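Local coordinates for protein putative oxidoreductase (Salmonella enterica subsp. enterica serovar Typhimurium, PDB 3NX4) that probably reduces acryloyl-CoA with NADPH as an oxidoreductase of the medium-chain dehydrogenase/reductase superfamily, at residues A121-T126 with S289-A294. Sequence-based numbering, arbitrary orientation.
Sequences AMIIGT and SFYAQA
Phe-290 O accepts the backbone hydrogen bond of Ala-294 N at 2.9 Å, and the same helical turn lays the methyl of Ala-294 over one face of the Phe-290 ring, 3.6 Å above its plane and offset toward the rim. Ile-123 CG2 approaches this ring obliquely, 4.3 Å from Phe-290 CE2. No hydrogen bond joins 121-126 to 289-294; the two helices, whose axes approach to 10.3 Å at an angle of 76°, meet through apolar groups, chiefly Ile-123, Ile-124 and Tyr-291. With CG beside its backbone N (chi1 -57°), Tyr-291 presents a ring edge to both isoleucines. Ile-123 CG2 lies 4.1 Å from Tyr-291 CD1, and Ile-124 CG1 3.9 Å from Tyr-291 CE1. Further along the same edge, Ile-124 CD1 sits in the ring plane, 3.8 Å from Tyr-291 OH. The longer branch of Ile-123 ends against the backbone of the other helix, its CD1 in van der Waals contact with Tyr-291 O at 3.8 Å and close to Tyr-291 CB. In this medium-chain reductase fold, helix 118-140 carries Thr-126 to the bound NADP, while helix 288-294 leads into strand 295-299 of the sheet that also holds strand 318-322. Arg-318 on that last strand links both helices: its backbone bonds to Ala-294, whereas its guanidinium grips the carbonyl oxygens of Met-122 and Ile-123. Phe-290 also packs against Leu-190 of helix 184-190.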
loop_
_atom_site.group_PDB
_atom_site.type_symbol
_atom_site.label_atom_id
_atom_site.label_comp_id
_atom_site.label_asym_id
_atom_site.label_seq_id
_atom_site.Cartn_x
_atom_site.Cartn_y
_atom_site.Cartn_z
ATOM N N ALA A 121 24.446 -1.629 -18.347
ATOM C CA ALA A 121 24.014 -0.878 -17.177
ATOM C C ALA A 121 23.007 0.187 -17.586
ATOM O O ALA A 121 22.089 0.515 -16.832
ATOM C CB ALA A 121 25.224 -0.230 -16.473
HETATM N N MSE A 122 23.183 0.726 -18.786
HETATM C CA MSE A 122 22.320 1.798 -19.280
HETATM C C MSE A 122 21.109 1.273 -20.063
HETATM O O MSE A 122 20.067 1.925 -20.106
HETATM C CB MSE A 122 23.122 2.803 -20.109
HETATM C CG MSE A 122 24.052 3.675 -19.246
HETATM SE SE MSE A 122 22.993 4.729 -18.005
HETATM C CE MSE A 122 23.302 3.710 -16.357
ATOM N N ILE A 123 21.237 0.102 -20.668
ATOM C CA ILE A 123 20.045 -0.569 -21.187
ATOM C C ILE A 123 19.070 -0.764 -20.022
ATOM O O ILE A 123 17.861 -0.582 -20.168
ATOM C CB ILE A 123 20.375 -1.904 -21.877
ATOM C CG1 ILE A 123 21.201 -1.639 -23.152
ATOM C CG2 ILE A 123 19.066 -2.681 -22.217
ATOM C CD1 ILE A 123 21.632 -2.885 -23.885
ATOM N N ILE A 124 19.610 -1.101 -18.853
ATOM C CA ILE A 124 18.796 -1.167 -17.640
ATOM C C ILE A 124 18.325 0.232 -17.247
ATOM O O ILE A 124 17.122 0.519 -17.274
ATOM C CB ILE A 124 19.565 -1.822 -16.484
ATOM C CG1 ILE A 124 19.875 -3.282 -16.827
ATOM C CG2 ILE A 124 18.766 -1.731 -15.165
ATOM C CD1 ILE A 124 20.925 -3.900 -15.908
ATOM N N GLY A 125 19.269 1.104 -16.893
ATOM C CA GLY A 125 18.953 2.485 -16.568
ATOM C C GLY A 125 17.978 2.623 -15.402
ATOM O O GLY A 125 17.760 1.683 -14.648
ATOM N N THR A 126 17.383 3.800 -15.267
ATOM C CA THR A 126 16.380 4.020 -14.234
ATOM C C THR A 126 15.174 3.084 -14.393
ATOM O O THR A 126 14.641 2.596 -13.412
ATOM C CB THR A 126 15.912 5.489 -14.210
ATOM O OG1 THR A 126 16.929 6.293 -13.611
ATOM C CG2 THR A 126 14.649 5.642 -13.384
ATOM N N SER A 289 19.632 -12.468 -23.180
ATOM C CA SER A 289 18.735 -12.209 -24.290
ATOM C C SER A 289 17.975 -10.892 -24.128
ATOM O O SER A 289 17.566 -10.288 -25.118
ATOM C CB SER A 289 17.748 -13.369 -24.453
ATOM O OG SER A 289 16.865 -13.439 -23.352
ATOM N N PHE A 290 17.775 -10.452 -22.886
ATOM C CA PHE A 290 16.975 -9.255 -22.637
ATOM C C PHE A 290 17.614 -8.008 -23.247
ATOM O O PHE A 290 16.940 -7.188 -23.868
ATOM C CB PHE A 290 16.772 -9.024 -21.130
ATOM C CG PHE A 290 16.213 -7.675 -20.808
ATOM C CD1 PHE A 290 14.851 -7.434 -20.917
ATOM C CD2 PHE A 290 17.047 -6.638 -20.417
ATOM C CE1 PHE A 290 14.330 -6.183 -20.634
ATOM C CE2 PHE A 290 16.534 -5.389 -20.136
ATOM C CZ PHE A 290 15.172 -5.162 -20.243
ATOM N N TYR A 291 18.916 -7.869 -23.044
ATOM C CA TYR A 291 19.648 -6.686 -23.489
ATOM C C TYR A 291 19.550 -6.516 -25.014
ATOM O O TYR A 291 19.374 -5.408 -25.523
ATOM C CB TYR A 291 21.110 -6.771 -23.033
ATOM C CG TYR A 291 21.263 -6.929 -21.529
ATOM C CD1 TYR A 291 21.146 -5.836 -20.683
ATOM C CD2 TYR A 291 21.518 -8.173 -20.959
ATOM C CE1 TYR A 291 21.278 -5.978 -19.306
ATOM C CE2 TYR A 291 21.661 -8.326 -19.586
ATOM C CZ TYR A 291 21.535 -7.225 -18.759
ATOM O OH TYR A 291 21.678 -7.362 -17.381
ATOM N N ALA A 292 19.647 -7.624 -25.735
ATOM C CA ALA A 292 19.452 -7.610 -27.182
ATOM C C ALA A 292 18.003 -7.291 -27.606
ATOM O O ALA A 292 17.777 -6.495 -28.515
ATOM C CB ALA A 292 19.907 -8.936 -27.778
ATOM N N GLN A 293 17.019 -7.902 -26.951
ATOM C CA GLN A 293 15.615 -7.713 -27.344
ATOM C C GLN A 293 15.061 -6.314 -27.055
ATOM O O GLN A 293 14.263 -5.785 -27.824
ATOM C CB GLN A 293 14.711 -8.734 -26.634
ATOM C CG GLN A 293 14.919 -10.173 -27.066
ATOM C CD GLN A 293 14.063 -11.142 -26.263
ATOM O OE1 GLN A 293 13.518 -10.787 -25.221
ATOM N NE2 GLN A 293 13.948 -12.372 -26.743
ATOM N N ALA A 294 15.454 -5.738 -25.926
ATOM C CA ALA A 294 14.803 -4.534 -25.414
ATOM C C ALA A 294 15.423 -3.231 -25.908
ATOM O O ALA A 294 14.764 -2.195 -25.954
ATOM C CB ALA A 294 14.812 -4.553 -23.896
#